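Local coordinates for protein organophosphorus hydrolase (Pseudomonas pseudoalcaligenes, PDB 4LE6) that probably hydrolyses organophosphate triesters at a pair of zinc ions, as a phosphotriesterase of the metallo-beta-lactamase superfamily, at residues D56-A59 / S60-K63; Q109-G112 / P113-V117; W245-I248 / L249-H252; A281-T285 / D286-V290. All blocks are in the same frame, centred on the assembly; numbering follows the deposited sequence.

Contact 1: D56-A59 / S60-K63; sequences DLPA and SLLK
L61 turns its CG away from its own carbonyl carbon and beside its backbone N (chi1 -65°), and with the chain extended beyond (chi2 172°) its branch runs alongside the ring of P58, both side chains pointing the same way. CD1 of L61 lies 3.7 Å from CD of P58, an apolar contact at one side of the proline ring. At another corner of the ring, S60 OG lies 3.6 Å from P58 CB.

The backbone supplies the framework as a short 3-10 turn. L61 N donates to P58 O at 3.1 Å, and L62 N follows with a bond to A59 O at 3.0 Å; in each case the donor stands about 50° above the carbonyl plane, in a nearly straight N-H geometry. Past the turn, K63 folds its side chain back and NZ grips S60 O at 2.6 Å.

The 3-10 turn is a short surface connection that carries the chain from strand 45-57 into strand 62-63 in much the same direction. L57 pairs with V85 of strand 85-95, D56 makes a salt bridge to R321 of the second subunit, and K63 pairs with V262 in the two-stranded antiparallel sheet.

Contact 2: Q109-G112 / P113-V117; sequences QCFG and PTLGV. With EDO (1,2-ethanediol), chain L.
F111 and L115 meet through aliphatic carbon: CD1 of L115 approaches F111 CB to 3.7 Å and lies at the edge of the aromatic ring, near its plane. The first torsion of L115, with CG anti to its own carbonyl carbon (chi1 -77°), brings CD1 to that carbon, and the side chain is buried on D52 and V55 of strand 45-57. This is the tight side. The F111 side chain also lies about 4 Å from that of the zinc ligand D143.

The backbone around it illustrates how two turns can share a residue. Type I turns from Q109 to G112 and from G112 to L115 follow each other, the first closed by G112 N to Q109 O at 3.3 Å, the second by L115 N to G112 O, also 3.3 Å and with an N-H angle of 155°. G112, the residue shared by the two turns, has a positive phi, 92°, that suits a residue without a side chain.

The solvent side is looser. A water donates to F111 O at 2.9 Å and also to T114 OG1, which is itself held by Y54 O. An ethanediol, probably from the crystallisation liquor, reaches the same F111 carbonyl through two weak bonds.

Apolar packing of L115 fixes the inner side, and on the exposed side the disulfide from C110 to C146 ties the first turn down, whereas the outward carbonyl of F111 is met by a water and a crystallisation additive.

Contact 3: W245-I248 / L249-H252; sequences WGDI and LLNH. With ZN (zinc ion), chain J; ZN (zinc ion), chain K.
W245 and L249 provide the apolar part of the contact: CG of L249 lies 3.9 Å from CZ2 of the indole, and CD2 is 4.0 Å from both CZ2 and CH2, so the two side chains meet at a slant, the leucine branch near CZ2 and CH2. L249 CG sits between its backbone N and carbonyl carbon (chi1 61°), a rotation that swings the branch to the tryptophan. One indole face is taken up within segment 245-248 by I248, whose CB stands 3.5 Å above the plane over the ring centre.

Hydrogen bonding is mediated by one water. It accepts from W245 NE1 at 3.1 Å and donates to G246 O and L249 O at 2.7 and 2.8 Å, joining the end of the strand to the loop where no direct hydrogen bond crosses.

Metal coordination is carried by D247. Its OD2 bridges the two zinc ions, at 2.2 and 2.1 Å, in the classic binuclear manner of this superfamily; a water bound to both ions forms a second bridge. H139, H141 and H226 complete one site, D143, H144 and H294 the other.

The segment leaves strand 240-246, whose W245 pairs with A291 of strand 289-292 and packs on I279 and L280 of helix 269-286. R276 of that helix binds I248 O, and N251 caps helix 252-255 through A253 N.

Contact 4: A281-T285 / D286-V290; sequences AEAAT and DKLWV
E282 and D286 are joined by a straight helical bond from D286 N to E282 O, 2.9 Å long with an N-H angle of 168°. One residue earlier, A281 O takes two donors, T285 N at 2.9 Å and T285 OG1 at 3.0 Å, which arrive from opposite faces of its plane. The hydroxyl thus turns inward onto its own helix.

Beyond these come the bonds that end the helix. K287 takes positive phi (49°), and the chain closes with a Schellman motif: L288 N reaches A283 O at 3.3 Å, and K287 N reaches A284 O at 3.5 Å, both bonds weak. A water lies between A283 O and L288 O, within hydrogen-bonding distance of both.

The side chains of E282 and D286 cross with their carboxylate planes nearly perpendicular, OE2 and OD2 4.1 Å apart. A water donates to both oxygens, and CG of E282 touches D286 OD2. Farther in, the apolar contact that commonly accompanies this motif is present: L288 CD1 lies 3.5 Å from A283 CB, which V290 CG2 approaches more loosely. V290 and A283 both also pack on V303 of strand 300-305.

Chemically, the polar residues gather on the outer side and the aliphatic ones on the inner, so the helix end is sealed where the chain turns into strand 289-292. The water donating to both carboxylates may ease the repulsion between them, and the proximity might raise the affinity of one carboxylate for a proton.

How the contacts relate
The four contacts follow one another along the chain, all short local connections between strands and helices, contact 2 within the loop between strand 100-103 and helix 118-124. Contacts 3 and 4 share a sheet, on neighbouring strands 240-246 and 289-292, and meet where W245 CD2 packs on V290 CG1 at 3.6 Å. Contacts 1 and 3 have centres about 14 Å apart. Contact 2 comes within about 6 Å of contact 1 and 9 Å of contact 3 (nearest atoms), and lies across the chain's centre from contact 4. Contact 3, which carries the bridging zinc ligand, thus touches contact 1 on strand 45-57 of the other large sheet and contact 4 on its own, while contact 2 touches none of the others.

Contact 1: D56-A59 / S60-K63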
loop_
_atom_site.group_PDB
_atom_site.type_symbol
_atom_site.label_atom_id
_atom_site.label_comp_id
_atom_site.label_asym_id
_atom_site.label_seq_id
_atom_site.Cartn_x
_atom_site.Cartn_y
_atom_site.Cartn_z
ATOM N N ASP A 56 -13.786 -12.294 5.637
ATOM C CA ASP A 56 -14.439 -11.387 6.577
ATOM C C ASP A 56 -14.483 -12.045 7.961
ATOM O O ASP A 56 -15.079 -13.107 8.119
ATOM C CB ASP A 56 -15.849 -11.060 6.101
ATOM C CG ASP A 56 -15.869 -10.209 4.817
ATOM O OD1 ASP A 56 -14.908 -9.438 4.536
ATOM O OD2 ASP A 56 -16.874 -10.312 4.085
ATOM N N LEU A 57 -13.828 -11.437 8.948
ATOM C CA LEU A 57 -13.827 -11.948 10.327
ATOM C C LEU A 57 -14.641 -11.026 11.250
ATOM O O LEU A 57 -14.408 -9.821 11.262
ATOM C CB LEU A 57 -12.390 -12.055 10.843
ATOM C CG LEU A 57 -11.459 -13.000 10.074
ATOM C CD1 LEU A 57 -10.078 -12.985 10.722
ATOM C CD2 LEU A 57 -12.022 -14.428 10.010
ATOM N N PRO A 58 -15.616 -11.575 12.003
ATOM C CA PRO A 58 -16.371 -10.735 12.949
ATOM C C PRO A 58 -15.464 -10.109 13.988
ATOM O O PRO A 58 -14.598 -10.799 14.523
ATOM C CB PRO A 58 -17.311 -11.730 13.653
ATOM C CG PRO A 58 -17.430 -12.871 12.720
ATOM C CD PRO A 58 -16.130 -12.954 11.961
ATOM N N ALA A 59 -15.689 -8.841 14.303
ATOM C CA ALA A 59 -14.884 -8.154 15.297
ATOM C C ALA A 59 -15.031 -8.820 16.665
ATOM O O ALA A 59 -14.169 -8.669 17.527
ATOM C CB ALA A 59 -15.300 -6.686 15.375
ATOM N N SER A 60 -16.131 -9.545 16.865
ATOM C CA SER A 60 -16.404 -10.215 18.140
ATOM C C SER A 60 -15.386 -11.322 18.448
ATOM O O SER A 60 -15.322 -11.817 19.572
ATOM C CB SER A 60 -17.808 -10.830 18.128
ATOM O OG SER A 60 -17.874 -11.886 17.176
ATOM N N LEU A 61 -14.606 -11.729 17.453
ATOM C CA LEU A 61 -13.557 -12.723 17.687
ATOM C C LEU A 61 -12.326 -12.128 18.371
ATOM O O LEU A 61 -11.439 -12.867 18.807
ATOM C CB LEU A 61 -13.136 -13.390 16.373
ATOM C CG LEU A 61 -14.247 -14.229 15.727
ATOM C CD1 LEU A 61 -13.833 -14.707 14.347
ATOM C CD2 LEU A 61 -14.645 -15.414 16.621
ATOM N N LEU A 62 -12.250 -10.800 18.458
ATOM C CA LEU A 62 -11.143 -10.169 19.177
ATOM C C LEU A 62 -11.614 -9.987 20.598
ATOM O O LEU A 62 -12.722 -9.531 20.806
ATOM C CB LEU A 62 -10.767 -8.821 18.571
ATOM C CG LEU A 62 -10.242 -8.854 17.143
ATOM C CD1 LEU A 62 -10.221 -7.441 16.597
ATOM C CD2 LEU A 62 -8.859 -9.484 17.094
ATOM N N LYS A 63 -10.783 -10.344 21.572
ATOM C CA LYS A 63 -11.190 -10.296 22.974
ATOM C C LYS A 63 -10.166 -9.591 23.864
ATOM O O LYS A 63 -8.997 -9.442 23.492
ATOM C CB LYS A 63 -11.435 -11.718 23.486
ATOM C CG LYS A 63 -12.761 -12.316 23.023
ATOM C CD LYS A 63 -13.953 -11.666 23.734
ATOM C CE LYS A 63 -15.298 -12.143 23.173
ATOM N NZ LYS A 63 -15.832 -11.257 22.079
#

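Contact 2: Q109-G112 / P113-V117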
loop_
_atom_site.group_PDB
_atom_site.type_symbol
_atom_site.label_atom_id
_atom_site.label_comp_id
_atom_site.label_asym_id
_atom_site.label_seq_id
_atom_site.Cartn_x
_atom_site.Cartn_y
_atom_site.Cartn_z
ATOM N N GLN A 109 -9.156 -23.521 -1.642
ATOM C CA GLN A 109 -10.612 -23.367 -1.587
ATOM C C GLN A 109 -11.182 -23.694 -0.196
ATOM O O GLN A 109 -12.394 -23.819 -0.045
ATOM C CB GLN A 109 -11.302 -24.301 -2.588
ATOM C CG GLN A 109 -10.781 -24.277 -4.019
ATOM C CD GLN A 109 -10.768 -25.686 -4.637
ATOM O OE1 GLN A 109 -10.012 -26.565 -4.198
ATOM N NE2 GLN A 109 -11.614 -25.908 -5.636
ATOM N N CYS A 110 -10.317 -23.842 0.804
ATOM C CA CYS A 110 -10.751 -24.232 2.148
ATOM C C CYS A 110 -11.746 -23.268 2.786
ATOM O O CYS A 110 -12.598 -23.685 3.572
ATOM C CB CYS A 110 -9.542 -24.382 3.080
ATOM S SG CYS A 110 -8.710 -26.006 2.894
ATOM N N PHE A 111 -11.636 -21.987 2.454
ATOM C CA PHE A 111 -12.506 -20.968 3.036
ATOM C C PHE A 111 -13.323 -20.247 1.965
ATOM O O PHE A 111 -13.770 -19.116 2.168
ATOM C CB PHE A 111 -11.656 -19.960 3.829
ATOM C CG PHE A 111 -11.259 -20.434 5.196
ATOM C CD1 PHE A 111 -12.113 -21.225 5.949
ATOM C CD2 PHE A 111 -10.041 -20.074 5.744
ATOM C CE1 PHE A 111 -11.752 -21.661 7.198
ATOM C CE2 PHE A 111 -9.677 -20.511 7.009
ATOM C CZ PHE A 111 -10.533 -21.302 7.730
ATOM N N GLY A 112 -13.523 -20.896 0.821
ATOM C CA GLY A 112 -14.330 -20.307 -0.232
ATOM C C GLY A 112 -13.577 -19.496 -1.278
ATOM O O GLY A 112 -12.361 -19.298 -1.197
ATOM N N PRO A 113 -14.317 -18.972 -2.257
ATOM C CA PRO A 113 -13.780 -18.369 -3.479
ATOM C C PRO A 113 -13.178 -16.959 -3.324
ATOM O O PRO A 113 -12.632 -16.465 -4.299
ATOM C CB PRO A 113 -15.004 -18.337 -4.409
ATOM C CG PRO A 113 -16.212 -18.311 -3.481
ATOM C CD PRO A 113 -15.749 -18.683 -2.086
ATOM N N THR A 114 -13.240 -16.337 -2.149
ATOM C CA THR A 114 -12.553 -15.049 -1.944
ATOM C C THR A 114 -11.078 -15.257 -1.583
ATOM O O THR A 114 -10.329 -14.298 -1.407
ATOM C CB THR A 114 -13.238 -14.185 -0.845
ATOM O OG1 THR A 114 -13.102 -14.816 0.433
ATOM C CG2 THR A 114 -14.686 -13.978 -1.184
ATOM N N LEU A 115 -10.660 -16.514 -1.502
ATOM C CA LEU A 115 -9.282 -16.863 -1.199
ATOM C C LEU A 115 -8.774 -17.859 -2.245
ATOM O O LEU A 115 -9.520 -18.227 -3.149
ATOM C CB LEU A 115 -9.216 -17.466 0.190
ATOM C CG LEU A 115 -9.303 -16.445 1.317
ATOM C CD1 LEU A 115 -9.567 -17.156 2.611
ATOM C CD2 LEU A 115 -8.010 -15.632 1.408
ATOM N N GLY A 116 -7.513 -18.269 -2.136
ATOM C CA GLY A 116 -6.938 -19.264 -3.041
ATOM C C GLY A 116 -6.157 -18.723 -4.240
ATOM O O GLY A 116 -5.947 -19.443 -5.216
ATOM N N VAL A 117 -5.692 -17.475 -4.159
ATOM C CA VAL A 117 -5.087 -16.797 -5.311
ATOM C C VAL A 117 -3.559 -16.723 -5.260
ATOM O O VAL A 117 -2.934 -16.211 -6.184
ATOM C CB VAL A 117 -5.679 -15.349 -5.470
ATOM C CG1 VAL A 117 -5.465 -14.811 -6.875
ATOM C CG2 VAL A 117 -7.180 -15.355 -5.174
HETATM C C1 EDO L . -16.904 -17.842 4.969
HETATM O O1 EDO L . -15.741 -17.367 4.275
HETATM C C2 EDO L . -16.916 -19.362 4.931
HETATM O O2 EDO L . -15.946 -19.789 3.974
HETATM O O HOH W 1 -14.603 -16.846 0.521
#

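Contact 3: W245-I248 / L249-H252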
loop_
_atom_site.group_PDB
_atom_site.type_symbol
_atom_site.label_atom_id
_atom_site.label_comp_id
_atom_site.label_asym_id
_atom_site.label_seq_id
_atom_site.Cartn_x
_atom_site.Cartn_y
_atom_site.Cartn_z
ATOM N N TRP A 245 6.375 -13.445 9.792
ATOM C CA TRP A 245 6.065 -13.737 11.196
ATOM C C TRP A 245 4.837 -14.599 11.414
ATOM O O TRP A 245 4.607 -15.071 12.517
ATOM C CB TRP A 245 6.063 -12.468 12.081
ATOM C CG TRP A 245 4.875 -11.548 12.030
ATOM C CD1 TRP A 245 3.703 -11.718 11.350
ATOM C CD2 TRP A 245 4.768 -10.284 12.704
ATOM N NE1 TRP A 245 2.868 -10.639 11.575
ATOM C CE2 TRP A 245 3.504 -9.752 12.398
ATOM C CE3 TRP A 245 5.623 -9.560 13.546
ATOM C CZ2 TRP A 245 3.070 -8.525 12.901
ATOM C CZ3 TRP A 245 5.187 -8.346 14.049
ATOM C CH2 TRP A 245 3.923 -7.840 13.722
ATOM N N GLY A 246 4.065 -14.827 10.355
ATOM C CA GLY A 246 2.876 -15.633 10.457
ATOM C C GLY A 246 1.741 -14.840 11.093
ATOM O O GLY A 246 1.461 -13.703 10.708
ATOM N N ASP A 247 1.092 -15.459 12.068
ATOM C CA ASP A 247 -0.101 -14.931 12.702
ATOM C C ASP A 247 0.163 -14.323 14.092
ATOM O O ASP A 247 -0.660 -14.458 15.006
ATOM C CB ASP A 247 -1.150 -16.043 12.779
ATOM C CG ASP A 247 -1.814 -16.312 11.436
ATOM O OD1 ASP A 247 -1.272 -15.862 10.405
ATOM O OD2 ASP A 247 -2.871 -16.981 11.415
ATOM N N ILE A 248 1.295 -13.638 14.236
ATOM C CA ILE A 248 1.593 -12.843 15.439
ATOM C C ILE A 248 0.442 -11.912 15.780
ATOM O O ILE A 248 0.131 -11.675 16.944
ATOM C CB ILE A 248 2.856 -11.970 15.217
ATOM C CG1 ILE A 248 4.077 -12.863 15.022
ATOM C CG2 ILE A 248 3.068 -10.970 16.377
ATOM C CD1 ILE A 248 4.280 -13.915 16.135
ATOM N N LEU A 249 -0.204 -11.373 14.762
ATOM C CA LEU A 249 -1.430 -10.655 15.016
ATOM C C LEU A 249 -2.303 -10.699 13.792
ATOM O O LEU A 249 -1.848 -10.960 12.681
ATOM C CB LEU A 249 -1.183 -9.226 15.501
ATOM C CG LEU A 249 -0.443 -8.229 14.617
ATOM C CD1 LEU A 249 -1.420 -7.449 13.732
ATOM C CD2 LEU A 249 0.346 -7.285 15.506
ATOM N N LEU A 250 -3.575 -10.484 14.052
ATOM C CA LEU A 250 -4.630 -10.679 13.090
ATOM C C LEU A 250 -5.275 -9.368 12.656
ATOM O O LEU A 250 -5.894 -9.319 11.604
ATOM C CB LEU A 250 -5.700 -11.545 13.732
ATOM C CG LEU A 250 -6.273 -12.636 12.838
ATOM C CD1 LEU A 250 -5.550 -13.958 13.098
ATOM C CD2 LEU A 250 -7.755 -12.726 13.111
ATOM N N ASN A 251 -5.155 -8.324 13.473
ATOM C CA ASN A 251 -5.793 -7.040 13.164
ATOM C C ASN A 251 -4.859 -5.881 13.468
ATOM O O ASN A 251 -4.604 -5.570 14.635
ATOM C CB ASN A 251 -7.091 -6.896 13.956
ATOM C CG ASN A 251 -7.917 -5.686 13.526
ATOM O OD1 ASN A 251 -7.391 -4.585 13.362
ATOM N ND2 ASN A 251 -9.218 -5.890 13.341
ATOM N N HIS A 252 -4.346 -5.253 12.414
ATOM C CA HIS A 252 -3.326 -4.220 12.541
ATOM C C HIS A 252 -3.883 -2.974 13.237
ATOM O O HIS A 252 -3.128 -2.202 13.829
ATOM C CB HIS A 252 -2.817 -3.820 11.163
ATOM C CG HIS A 252 -3.797 -2.993 10.398
ATOM N ND1 HIS A 252 -4.882 -3.543 9.753
ATOM C CD2 HIS A 252 -3.891 -1.655 10.220
ATOM C CE1 HIS A 252 -5.591 -2.581 9.187
ATOM N NE2 HIS A 252 -5.011 -1.425 9.457
HETATM ZN ZN ZN J . -3.626 -18.990 12.062
HETATM ZN ZN ZN K . -3.821 -17.161 9.507
HETATM O O HOH W 2 0.003 -11.472 10.711
HETATM O O HOH W 3 -4.802 -18.436 10.371
#

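Contact 4: A281-T285 / D286-V290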
loop_
_atom_site.group_PDB
_atom_site.type_symbol
_atom_site.label_atom_id
_atom_site.label_comp_id
_atom_site.label_asym_id
_atom_site.label_seq_id
_atom_site.Cartn_x
_atom_site.Cartn_y
_atom_site.Cartn_z
ATOM N N ALA A 281 8.249 -6.188 20.453
ATOM C CA ALA A 281 9.350 -5.476 21.094
ATOM C C ALA A 281 10.653 -5.653 20.298
ATOM O O ALA A 281 11.358 -4.672 20.018
ATOM C CB ALA A 281 9.527 -5.952 22.521
ATOM N N GLU A 282 10.953 -6.899 19.913
ATOM C CA GLU A 282 12.170 -7.196 19.150
ATOM C C GLU A 282 12.176 -6.543 17.762
ATOM O O GLU A 282 13.187 -5.977 17.329
ATOM C CB GLU A 282 12.329 -8.721 19.005
ATOM C CG GLU A 282 13.317 -9.172 17.948
ATOM C CD GLU A 282 13.512 -10.682 17.941
ATOM O OE1 GLU A 282 12.684 -11.399 18.553
ATOM O OE2 GLU A 282 14.496 -11.151 17.324
ATOM N N ALA A 283 11.063 -6.645 17.051
ATOM C CA ALA A 283 10.967 -6.045 15.723
ATOM C C ALA A 283 11.166 -4.533 15.814
ATOM O O ALA A 283 11.852 -3.929 14.976
ATOM C CB ALA A 283 9.616 -6.345 15.111
ATOM N N ALA A 284 10.565 -3.912 16.827
ATOM C CA ALA A 284 10.700 -2.458 16.990
ATOM C C ALA A 284 12.137 -2.077 17.350
ATOM O O ALA A 284 12.702 -1.117 16.807
ATOM C CB ALA A 284 9.740 -1.936 18.068
ATOM N N THR A 285 12.722 -2.823 18.283
ATOM C CA THR A 285 14.085 -2.540 18.726
ATOM C C THR A 285 15.135 -2.718 17.625
ATOM O O THR A 285 16.004 -1.868 17.441
ATOM C CB THR A 285 14.453 -3.464 19.890
ATOM O OG1 THR A 285 13.707 -3.063 21.042
ATOM C CG2 THR A 285 15.954 -3.414 20.187
ATOM N N ASP A 286 15.071 -3.838 16.918
ATOM C CA ASP A 286 16.052 -4.166 15.883
ATOM C C ASP A 286 15.668 -3.578 14.509
ATOM O O ASP A 286 16.363 -3.814 13.528
ATOM C CB ASP A 286 16.187 -5.692 15.759
ATOM C CG ASP A 286 16.685 -6.357 17.046
ATOM O OD1 ASP A 286 17.421 -5.713 17.824
ATOM O OD2 ASP A 286 16.343 -7.538 17.280
ATOM N N LYS A 287 14.573 -2.821 14.453
ATOM C CA LYS A 287 14.113 -2.170 13.212
ATOM C C LYS A 287 14.072 -3.118 12.012
ATOM O O LYS A 287 14.428 -2.747 10.893
ATOM C CB LYS A 287 15.016 -0.981 12.864
ATOM C CG LYS A 287 15.047 0.127 13.907
ATOM C CD LYS A 287 15.971 1.242 13.453
ATOM C CE LYS A 287 15.991 2.407 14.418
ATOM N NZ LYS A 287 16.801 3.525 13.854
ATOM N N LEU A 288 13.620 -4.340 12.218
ATOM C CA LEU A 288 13.671 -5.300 11.122
ATOM C C LEU A 288 12.436 -5.141 10.271
ATOM O O LEU A 288 11.441 -4.561 10.705
ATOM C CB LEU A 288 13.825 -6.731 11.625
ATOM C CG LEU A 288 12.952 -7.169 12.794
ATOM C CD1 LEU A 288 11.514 -7.379 12.353
ATOM C CD2 LEU A 288 13.528 -8.429 13.407
ATOM N N TRP A 289 12.515 -5.612 9.036
ATOM C CA TRP A 289 11.341 -5.647 8.185
ATOM C C TRP A 289 10.456 -6.793 8.676
ATOM O O TRP A 289 10.950 -7.829 9.127
ATOM C CB TRP A 289 11.721 -5.910 6.729
ATOM C CG TRP A 289 12.392 -4.788 6.013
ATOM C CD1 TRP A 289 13.731 -4.620 5.824
ATOM C CD2 TRP A 289 11.752 -3.688 5.348
ATOM N NE1 TRP A 289 13.965 -3.484 5.085
ATOM C CE2 TRP A 289 12.770 -2.890 4.787
ATOM C CE3 TRP A 289 10.420 -3.304 5.174
ATOM C CZ2 TRP A 289 12.497 -1.724 4.063
ATOM C CZ3 TRP A 289 10.148 -2.149 4.464
ATOM C CH2 TRP A 289 11.181 -1.372 3.915
ATOM N N VAL A 290 9.152 -6.622 8.541
ATOM C CA VAL A 290 8.193 -7.640 8.922
ATOM C C VAL A 290 7.336 -7.984 7.706
ATOM O O VAL A 290 6.990 -7.099 6.918
ATOM C CB VAL A 290 7.336 -7.131 10.084
ATOM C CG1 VAL A 290 6.110 -7.993 10.283
ATOM C CG2 VAL A 290 8.180 -7.077 11.369
HETATM O O HOH W 4 15.976 -9.674 15.515
HETATM O O HOH W 5 10.457 -2.919 12.652
#